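Local coordinates for protein nicotinate phosphoribosyltransferase (Vibrio cholerae, PDB 4HL7) that probably catalyses the ATP-driven synthesis of nicotinate D-ribonucleotide from nicotinate and phosphoribosyl diphosphate, a step of NAD(+) biosynthesis, at residues A29-Y34 against S124-I129; S38-L43 against L377-G382; G382-K387 against C397-F402. All coordinates share one frame; numbering follows the deposited sequence.

How the interactions relate
The three contacts follow one antiparallel sheet from the helices packed beside it to one of its edge strands, 383-384. Interactions 1 and 2 have centres 12 Å apart and touch directly: V39 and Y41 turn the same face of strand 38-46 to W125 and T128, and W125 CD1 lies 3.4 Å from Y41 OH. Interactions 2 and 3 share G382, their centres are 10 Å apart, and a salt bridge of 2.8 Å from R40 NH2 to E398 OE1 ties them. Interactions 1 and 3 stay separate, about 8 Å apart at their nearest atoms. All three reach helix 232-241, whose first residue, H232, is the predicted phosphorylation site, unmodified here.

Interaction 1 of 3, residues A29-Y34 against S124-I129; sequences AIHHFY and SWRDTI
The indole of W125 carries I30 CD1 on one face, the methyl standing 3.4 Å from the centroid of the five-membered ring and only 7° off its normal, a CH-pi contact made almost straight down. I30 crosses the indole at about a right angle, with CG1 above CD2, on the side of CE3. Its CG1 is anti to the carbonyl carbon (chi1 -69°), which sends the ethyl arm over the indole while CG2 turns to the backbone N of R126, 3.5 Å away. The same CD1 meets I129 CD1 at 3.4 Å, a tight carbon pair. Y34 runs alongside W125 and approaches it obliquely, CD1 to CZ3 3.9 Å, while F33 CB lies over one face of the Y34 ring.

On the outer side, the imidazole of H31 and the guanidinium of R126 point the same way with their planes 48° apart. R126 NE donates to H31 ND1 over 3.1 Å, near the imidazole plane but tilted from that of the guanidinium, and H31 ND1 is thereby the acceptor nitrogen. At another edge, R126 NH1 forms a salt bridge to D127 OD2, met in the guanidinium plane, so two partners restrain the rotation of this group. Water 1 joins the backbones, donating to Y34 O (2.8 Å) and accepting from R126 N.

The polar ends of the aromatic residues have partners beyond the contact: W125 NE1 bonds to E233, and Y34 OH to H238 and R254. S124 is the N-cap of helix 125-128, its OG accepting from D127 N. The end of helix 21-33 is thus packed on the start of this short helix, a helix-to-helix contact within the N-terminal domain of the nicotinate phosphoribosyltransferase family.

Interaction 2 of 3, residues S38-L43 against L377-G382; sequences SVRYEL and LAECQG
R40 NH2 donates to E379 OE1 over 3.1 Å in a nearly straight salt bridge. The carboxylate oxygen lies near the guanidinium plane, yet the donor comes from above the carboxylate, the two planes being 86° apart. One guanidinium face rests on the methyl of A378, whose CB is 3.5 Å from R40 NH1. A bend at chi3 (45°) folds the arginine back, and NH1 then reaches E42 OE1 at 2.7 Å. Water 3 bridges R40 NE and E379 OE2, alongside the R40-E42-E379 salt-bridge network.

Beneath these charges is a classic beta bulge in an antiparallel pair: A378 and E379 both face R40, and R40 O accepts from A378 N (2.8 Å) and E379 N, both in its carbonyl plane. Strand 38-46 is thus joined to strand 372-380 in the five-stranded sheet, bringing residues more than 330 positions apart side by side. On the face of V39, Y41 and L377, L377 CD1 sits over the Y41 ring and against V39 CB (3.7 Å).

Beyond the last bridge, V39 with C380, Q381 holds the strand end: its OE1 accepts from S38 N (2.8 Å) and its backbone N donates to S38 O; water 2 donates to the same OE1. Farther out, E398 forms a salt bridge to R40 NH2, S120 bonds to E42 OE2, and Y41 OH is hydrogen-bonded to E233.

Interaction 3 of 3, residues G382-K387 against C397-F402; sequences GRPVAK and CEDPIF
D399 OD1 is gripped by two backbone NH groups of helix 400-409: F402 N donates from 3.2 Å, almost straight but from above the carboxylate plane, and I401 N adds a weak bond. D399 is thereby the N-cap, and its CB and OD2 lie against P384 CG, OD2 at 3.7 Å.

The capped turn brings F402 against segment 382-387. With CG anti to the backbone N (chi1 -179°), its ring is laid across the proline, where P384 CB makes a CH-pi contact 4.2 Å from the centroid. P384 O sits over the same ring face, offset toward the rim, 3.2 Å from CZ. Apolar packing continues along the chain, A386 CB meeting C397 CB at 3.7 Å. The thiol of C397 accepts from D399 N, a long bond of 3.5 Å, and also touches P384 CB. Water 4 accepts from E398 N and lies 3.2 Å from V385 O.

The contact thus packs the start of helix 400-409 on edge strand 383-384 and the chain following it. V385 turns away to L377, C380 and helix 232-241, from which Q239 takes a bond from A386 N, while P400 and I401 lean on helix 416-427.

Interaction 1 of 3, residues A29-Y34 against S124-I129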
loop_
_atom_site.group_PDB
_atom_site.type_symbol
_atom_site.label_atom_id
_atom_site.label_comp_id
_atom_site.label_asym_id
_atom_site.label_seq_id
_atom_site.Cartn_x
_atom_site.Cartn_y
_atom_site.Cartn_z
ATOM N N ALA A 29 -7.249 -14.748 1.633
ATOM C CA ALA A 29 -6.819 -15.343 2.904
ATOM C C ALA A 29 -7.864 -15.101 3.984
ATOM O O ALA A 29 -8.171 -15.956 4.822
ATOM C CB ALA A 29 -5.460 -14.769 3.357
ATOM N N ILE A 30 -8.484 -13.941 3.911
ATOM C CA ILE A 30 -9.550 -13.549 4.901
ATOM C C ILE A 30 -10.801 -14.413 4.607
ATOM O O ILE A 30 -11.477 -14.917 5.551
ATOM C CB ILE A 30 -9.895 -12.043 4.765
ATOM C CG1 ILE A 30 -8.686 -11.222 5.246
ATOM C CG2 ILE A 30 -11.143 -11.651 5.621
ATOM C CD1 ILE A 30 -8.707 -9.796 4.689
ATOM N N HIS A 31 -11.104 -14.604 3.336
ATOM C CA HIS A 31 -12.240 -15.489 2.909
ATOM C C HIS A 31 -12.068 -16.878 3.511
ATOM O O HIS A 31 -13.020 -17.476 4.022
ATOM C CB HIS A 31 -12.299 -15.506 1.364
ATOM C CG HIS A 31 -13.136 -16.574 0.769
ATOM N ND1 HIS A 31 -14.444 -16.392 0.468
ATOM C CD2 HIS A 31 -12.800 -17.861 0.310
ATOM C CE1 HIS A 31 -14.934 -17.512 -0.113
ATOM N NE2 HIS A 31 -13.927 -18.406 -0.209
ATOM N N HIS A 32 -10.842 -17.367 3.470
ATOM C CA HIS A 32 -10.545 -18.716 3.905
ATOM C C HIS A 32 -10.591 -18.860 5.402
ATOM O O HIS A 32 -11.251 -19.795 5.923
ATOM C CB HIS A 32 -9.159 -19.118 3.361
ATOM C CG HIS A 32 -8.829 -20.559 3.628
ATOM N ND1 HIS A 32 -9.289 -21.569 2.840
ATOM C CD2 HIS A 32 -8.110 -21.150 4.667
ATOM C CE1 HIS A 32 -8.866 -22.746 3.343
ATOM N NE2 HIS A 32 -8.166 -22.492 4.481
ATOM N N PHE A 33 -9.939 -17.965 6.141
ATOM C CA PHE A 33 -9.728 -18.144 7.606
ATOM C C PHE A 33 -10.735 -17.367 8.470
ATOM O O PHE A 33 -10.960 -17.719 9.645
ATOM C CB PHE A 33 -8.279 -17.719 8.002
ATOM C CG PHE A 33 -7.226 -18.745 7.637
ATOM C CD1 PHE A 33 -7.315 -20.031 8.140
ATOM C CD2 PHE A 33 -6.100 -18.387 6.862
ATOM C CE1 PHE A 33 -6.344 -20.984 7.827
ATOM C CE2 PHE A 33 -5.119 -19.325 6.542
ATOM C CZ PHE A 33 -5.248 -20.621 7.030
ATOM N N TYR A 34 -11.210 -16.243 7.951
ATOM C CA TYR A 34 -11.876 -15.211 8.784
ATOM C C TYR A 34 -13.134 -14.671 8.095
ATOM O O TYR A 34 -13.378 -13.471 8.075
ATOM C CB TYR A 34 -10.896 -14.021 9.093
ATOM C CG TYR A 34 -9.611 -14.490 9.721
ATOM C CD1 TYR A 34 -8.377 -14.161 9.148
ATOM C CD2 TYR A 34 -9.637 -15.217 10.907
ATOM C CE1 TYR A 34 -7.181 -14.669 9.684
ATOM C CE2 TYR A 34 -8.477 -15.742 11.469
ATOM C CZ TYR A 34 -7.252 -15.425 10.849
ATOM O OH TYR A 34 -6.078 -15.895 11.400
ATOM N N SER A 124 -17.774 -6.647 7.213
ATOM C CA SER A 124 -16.851 -7.783 7.278
ATOM C C SER A 124 -15.522 -7.401 6.664
ATOM O O SER A 124 -15.435 -6.605 5.723
ATOM C CB SER A 124 -17.399 -9.044 6.587
ATOM O OG SER A 124 -17.413 -8.928 5.196
ATOM N N TRP A 125 -14.478 -7.996 7.164
ATOM C CA TRP A 125 -13.141 -7.786 6.611
ATOM C C TRP A 125 -13.100 -8.223 5.167
ATOM O O TRP A 125 -12.596 -7.484 4.308
ATOM C CB TRP A 125 -12.159 -8.564 7.497
ATOM C CG TRP A 125 -10.737 -8.142 7.371
ATOM C CD1 TRP A 125 -10.194 -7.023 6.705
ATOM C CD2 TRP A 125 -9.606 -8.803 8.010
ATOM N NE1 TRP A 125 -8.794 -6.987 6.897
ATOM C CE2 TRP A 125 -8.408 -8.018 7.676
ATOM C CE3 TRP A 125 -9.475 -9.931 8.807
ATOM C CZ2 TRP A 125 -7.139 -8.400 8.110
ATOM C CZ3 TRP A 125 -8.175 -10.288 9.276
ATOM C CH2 TRP A 125 -7.052 -9.545 8.919
ATOM N N ARG A 126 -13.716 -9.385 4.841
ATOM C CA ARG A 126 -13.707 -9.838 3.443
ATOM C C ARG A 126 -14.451 -8.841 2.496
ATOM O O ARG A 126 -14.028 -8.611 1.402
ATOM C CB ARG A 126 -14.361 -11.199 3.340
ATOM C CG ARG A 126 -14.325 -11.827 1.926
ATOM C CD ARG A 126 -15.547 -12.746 1.762
ATOM N NE ARG A 126 -15.493 -13.492 0.505
ATOM C CZ ARG A 126 -16.165 -13.199 -0.594
ATOM N NH1 ARG A 126 -17.053 -12.205 -0.628
ATOM N NH2 ARG A 126 -15.976 -13.959 -1.653
ATOM N N ASP A 127 -15.535 -8.269 2.945
ATOM C CA ASP A 127 -16.356 -7.430 2.097
ATOM C C ASP A 127 -15.919 -5.966 2.006
ATOM O O ASP A 127 -16.389 -5.222 1.097
ATOM C CB ASP A 127 -17.774 -7.565 2.496
ATOM C CG ASP A 127 -18.283 -9.032 2.250
ATOM O OD1 ASP A 127 -19.321 -9.330 2.728
ATOM O OD2 ASP A 127 -17.558 -9.843 1.618
ATOM N N THR A 128 -15.008 -5.583 2.888
ATOM C CA THR A 128 -14.561 -4.155 2.946
ATOM C C THR A 128 -13.095 -3.983 2.558
ATOM O O THR A 128 -12.659 -2.841 2.344
ATOM C CB THR A 128 -14.823 -3.473 4.294
ATOM O OG1 THR A 128 -14.108 -4.122 5.350
ATOM C CG2 THR A 128 -16.359 -3.404 4.626
ATOM N N ILE A 129 -12.347 -5.089 2.519
ATOM C CA ILE A 129 -10.893 -4.965 2.297
ATOM C C ILE A 129 -10.558 -4.299 0.940
ATOM O O ILE A 129 -9.567 -3.596 0.819
ATOM C CB ILE A 129 -10.122 -6.298 2.485
ATOM C CG1 ILE A 129 -8.599 -6.037 2.314
ATOM C CG2 ILE A 129 -10.564 -7.325 1.485
ATOM C CD1 ILE A 129 -7.728 -7.043 2.958
HETATM O O HOH W 1 -14.540 -11.172 7.069
#

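Interaction 2 of 3, residues S38-L43 against L377-G382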
loop_
_atom_site.group_PDB
_atom_site.type_symbol
_atom_site.label_atom_id
_atom_site.label_comp_id
_atom_site.label_asym_id
_atom_site.label_seq_id
_atom_site.Cartn_x
_atom_site.Cartn_y
_atom_site.Cartn_z
ATOM N N SER A 38 -15.186 -8.879 11.555
ATOM C CA SER A 38 -15.548 -7.525 11.099
ATOM C C SER A 38 -14.381 -6.545 11.338
ATOM O O SER A 38 -13.495 -6.829 12.173
ATOM C CB SER A 38 -16.753 -7.048 11.856
ATOM O OG SER A 38 -17.884 -7.884 11.528
ATOM N N VAL A 39 -14.412 -5.408 10.673
ATOM C CA VAL A 39 -13.331 -4.415 10.832
ATOM C C VAL A 39 -13.888 -3.015 10.688
ATOM O O VAL A 39 -15.023 -2.827 10.186
ATOM C CB VAL A 39 -12.156 -4.597 9.792
ATOM C CG1 VAL A 39 -11.294 -5.842 10.059
ATOM C CG2 VAL A 39 -12.668 -4.627 8.355
ATOM N N ARG A 40 -13.077 -2.028 11.074
ATOM C CA ARG A 40 -13.375 -0.621 10.794
ATOM C C ARG A 40 -12.088 0.021 10.320
ATOM O O ARG A 40 -11.047 -0.133 10.982
ATOM C CB ARG A 40 -13.887 0.124 12.012
ATOM C CG ARG A 40 -14.165 1.622 11.672
ATOM C CD ARG A 40 -14.975 2.322 12.760
ATOM N NE ARG A 40 -14.456 1.985 14.094
ATOM C CZ ARG A 40 -13.458 2.650 14.654
ATOM N NH1 ARG A 40 -12.844 3.651 13.997
ATOM N NH2 ARG A 40 -13.047 2.304 15.830
ATOM N N TYR A 41 -12.150 0.706 9.170
ATOM C CA TYR A 41 -11.003 1.512 8.681
ATOM C C TYR A 41 -11.335 2.959 8.821
ATOM O O TYR A 41 -12.529 3.356 8.676
ATOM C CB TYR A 41 -10.780 1.324 7.193
ATOM C CG TYR A 41 -10.426 -0.093 6.716
ATOM C CD1 TYR A 41 -9.093 -0.524 6.664
ATOM C CD2 TYR A 41 -11.448 -1.037 6.416
ATOM C CE1 TYR A 41 -8.764 -1.807 6.164
ATOM C CE2 TYR A 41 -11.134 -2.324 5.948
ATOM C CZ TYR A 41 -9.801 -2.717 5.853
ATOM O OH TYR A 41 -9.514 -4.012 5.373
ATOM N N GLU A 42 -10.283 3.792 8.968
ATOM C CA GLU A 42 -10.491 5.232 9.052
ATOM C C GLU A 42 -9.565 5.948 8.107
ATOM O O GLU A 42 -8.358 5.684 8.107
ATOM C CB GLU A 42 -10.241 5.764 10.481
ATOM C CG GLU A 42 -11.234 5.230 11.504
ATOM C CD GLU A 42 -12.674 5.738 11.259
ATOM O OE1 GLU A 42 -13.599 5.106 11.848
ATOM O OE2 GLU A 42 -12.869 6.787 10.561
ATOM N N LEU A 43 -10.118 6.863 7.322
ATOM C CA LEU A 43 -9.266 7.613 6.428
ATOM C C LEU A 43 -9.372 9.052 6.794
ATOM O O LEU A 43 -10.441 9.545 7.148
ATOM C CB LEU A 43 -9.661 7.450 4.958
ATOM C CG LEU A 43 -9.524 6.057 4.336
ATOM C CD1 LEU A 43 -10.789 5.263 4.645
ATOM C CD2 LEU A 43 -9.280 6.109 2.828
ATOM N N LEU A 377 -6.363 0.666 9.485
ATOM C CA LEU A 377 -7.251 -0.301 10.117
ATOM C C LEU A 377 -7.324 0.108 11.574
ATOM O O LEU A 377 -6.297 0.207 12.251
ATOM C CB LEU A 377 -6.662 -1.729 9.959
ATOM C CG LEU A 377 -7.478 -2.781 10.739
ATOM C CD1 LEU A 377 -8.825 -2.933 10.061
ATOM C CD2 LEU A 377 -6.725 -4.124 10.743
ATOM N N ALA A 378 -8.522 0.445 12.034
ATOM C CA ALA A 378 -8.702 0.992 13.386
ATOM C C ALA A 378 -9.082 -0.116 14.353
ATOM O O ALA A 378 -8.777 -0.026 15.509
ATOM C CB ALA A 378 -9.787 2.050 13.409
ATOM N N GLU A 379 -9.814 -1.118 13.875
ATOM C CA GLU A 379 -10.510 -2.014 14.777
ATOM C C GLU A 379 -10.783 -3.326 14.051
ATOM O O GLU A 379 -11.050 -3.336 12.860
ATOM C CB GLU A 379 -11.871 -1.382 15.136
ATOM C CG GLU A 379 -12.661 -2.066 16.208
ATOM C CD GLU A 379 -13.981 -1.334 16.453
ATOM O OE1 GLU A 379 -13.955 -0.306 17.155
ATOM O OE2 GLU A 379 -15.024 -1.750 15.892
ATOM N N CYS A 380 -10.778 -4.417 14.798
ATOM C CA CYS A 380 -11.056 -5.741 14.239
ATOM C C CYS A 380 -11.782 -6.543 15.325
ATOM O O CYS A 380 -11.332 -6.575 16.486
ATOM C CB CYS A 380 -9.737 -6.427 13.928
ATOM S SG CYS A 380 -9.909 -8.082 13.215
ATOM N N GLN A 381 -12.907 -7.170 14.944
ATOM C CA GLN A 381 -13.802 -7.845 15.913
ATOM C C GLN A 381 -14.137 -6.951 17.069
ATOM O O GLN A 381 -14.257 -7.411 18.211
ATOM C CB GLN A 381 -13.173 -9.165 16.434
ATOM C CG GLN A 381 -13.080 -10.260 15.415
ATOM C CD GLN A 381 -14.427 -10.683 14.889
ATOM O OE1 GLN A 381 -15.082 -9.927 14.177
ATOM N NE2 GLN A 381 -14.883 -11.877 15.283
ATOM N N GLY A 382 -14.312 -5.657 16.778
ATOM C CA GLY A 382 -14.681 -4.677 17.802
ATOM C C GLY A 382 -13.579 -4.344 18.797
ATOM O O GLY A 382 -13.857 -3.767 19.852
HETATM O O HOH W 2 -17.795 -10.067 13.607
HETATM O O HOH W 3 -16.761 0.076 14.952
#

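Interaction 3 of 3, residues G382-K387 against C397-F402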
loop_
_atom_site.group_PDB
_atom_site.type_symbol
_atom_site.label_atom_id
_atom_site.label_comp_id
_atom_site.label_asym_id
_atom_site.label_seq_id
_atom_site.Cartn_x
_atom_site.Cartn_y
_atom_site.Cartn_z
ATOM N N GLY A 382 -14.312 -5.657 16.778
ATOM C CA GLY A 382 -14.681 -4.677 17.802
ATOM C C GLY A 382 -13.579 -4.344 18.797
ATOM O O GLY A 382 -13.857 -3.767 19.852
ATOM N N ARG A 383 -12.360 -4.765 18.491
ATOM C CA ARG A 383 -11.193 -4.568 19.384
ATOM C C ARG A 383 -10.193 -3.646 18.701
ATOM O O ARG A 383 -10.037 -3.719 17.473
ATOM C CB ARG A 383 -10.505 -5.931 19.667
ATOM C CG ARG A 383 -11.462 -6.983 20.291
ATOM C CD ARG A 383 -11.198 -8.416 19.793
ATOM N NE ARG A 383 -12.364 -9.262 20.071
ATOM C CZ ARG A 383 -12.326 -10.592 20.074
ATOM N NH1 ARG A 383 -11.192 -11.221 19.837
ATOM N NH2 ARG A 383 -13.437 -11.290 20.327
ATOM N N PRO A 384 -9.471 -2.829 19.482
ATOM C CA PRO A 384 -8.461 -1.974 18.836
ATOM C C PRO A 384 -7.303 -2.782 18.266
ATOM O O PRO A 384 -6.968 -3.873 18.801
ATOM C CB PRO A 384 -7.883 -1.093 19.992
ATOM C CG PRO A 384 -8.633 -1.470 21.220
ATOM C CD PRO A 384 -9.445 -2.739 20.950
ATOM N N VAL A 385 -6.625 -2.228 17.271
ATOM C CA VAL A 385 -5.378 -2.827 16.748
ATOM C C VAL A 385 -4.433 -1.648 16.469
ATOM O O VAL A 385 -4.871 -0.497 16.431
ATOM C CB VAL A 385 -5.609 -3.659 15.458
ATOM C CG1 VAL A 385 -6.574 -4.828 15.727
ATOM C CG2 VAL A 385 -6.102 -2.742 14.310
ATOM N N ALA A 386 -3.149 -1.913 16.361
ATOM C CA ALA A 386 -2.184 -0.783 16.267
ATOM C C ALA A 386 -1.002 -1.088 15.392
ATOM O O ALA A 386 -0.635 -2.228 15.218
ATOM C CB ALA A 386 -1.684 -0.379 17.625
ATOM N N LYS A 387 -0.428 -0.030 14.821
ATOM C CA LYS A 387 0.846 -0.153 14.155
ATOM C C LYS A 387 1.823 0.732 14.892
ATOM O O LYS A 387 1.510 1.870 15.245
ATOM C CB LYS A 387 0.776 0.320 12.705
ATOM C CG LYS A 387 2.093 0.189 11.976
ATOM C CD LYS A 387 1.895 0.575 10.536
ATOM C CE LYS A 387 3.183 1.065 9.957
ATOM N NZ LYS A 387 2.837 1.873 8.760
ATOM N N CYS A 397 -2.953 4.257 17.224
ATOM C CA CYS A 397 -4.017 3.476 17.897
ATOM C C CYS A 397 -5.065 4.439 18.482
ATOM O O CYS A 397 -4.712 5.477 19.033
ATOM C CB CYS A 397 -3.423 2.630 19.009
ATOM S SG CYS A 397 -4.623 1.431 19.585
ATOM N N GLU A 398 -6.358 4.077 18.391
ATOM C CA GLU A 398 -7.431 4.870 18.987
ATOM C C GLU A 398 -7.501 4.711 20.505
ATOM O O GLU A 398 -8.127 5.495 21.170
ATOM C CB GLU A 398 -8.749 4.417 18.395
ATOM C CG GLU A 398 -8.952 4.913 16.988
ATOM C CD GLU A 398 -10.307 4.538 16.414
ATOM O OE1 GLU A 398 -11.041 3.770 17.052
ATOM O OE2 GLU A 398 -10.605 4.975 15.288
ATOM N N ASP A 399 -6.862 3.660 21.040
ATOM C CA ASP A 399 -7.000 3.289 22.459
ATOM C C ASP A 399 -5.597 3.316 23.044
ATOM O O ASP A 399 -4.741 2.442 22.747
ATOM C CB ASP A 399 -7.638 1.874 22.563
ATOM C CG ASP A 399 -7.940 1.437 24.003
ATOM O OD1 ASP A 399 -7.252 1.853 24.911
ATOM O OD2 ASP A 399 -8.930 0.702 24.228
ATOM N N PRO A 400 -5.291 4.358 23.809
ATOM C CA PRO A 400 -3.885 4.441 24.233
ATOM C C PRO A 400 -3.485 3.328 25.250
ATOM O O PRO A 400 -2.297 2.961 25.348
ATOM C CB PRO A 400 -3.802 5.822 24.904
ATOM C CG PRO A 400 -5.203 6.139 25.320
ATOM C CD PRO A 400 -6.056 5.563 24.188
ATOM N N ILE A 401 -4.457 2.811 25.986
ATOM C CA ILE A 401 -4.178 1.667 26.923
ATOM C C ILE A 401 -3.841 0.415 26.135
ATOM O O ILE A 401 -2.903 -0.329 26.465
ATOM C CB ILE A 401 -5.344 1.405 27.893
ATOM C CG1 ILE A 401 -5.661 2.659 28.697
ATOM C CG2 ILE A 401 -5.075 0.160 28.770
ATOM C CD1 ILE A 401 -6.870 2.585 29.665
ATOM N N PHE A 402 -4.620 0.108 25.132
ATOM C CA PHE A 402 -4.235 -0.986 24.210
ATOM C C PHE A 402 -2.805 -0.851 23.652
ATOM O O PHE A 402 -2.006 -1.831 23.625
ATOM C CB PHE A 402 -5.242 -1.144 23.069
ATOM C CG PHE A 402 -4.911 -2.239 22.137
ATOM C CD1 PHE A 402 -5.408 -3.553 22.373
ATOM C CD2 PHE A 402 -4.098 -2.020 21.040
ATOM C CE1 PHE A 402 -5.024 -4.605 21.500
ATOM C CE2 PHE A 402 -3.726 -3.066 20.165
ATOM C CZ PHE A 402 -4.209 -4.356 20.408
HETATM O O HOH W 4 -7.161 1.661 16.958
#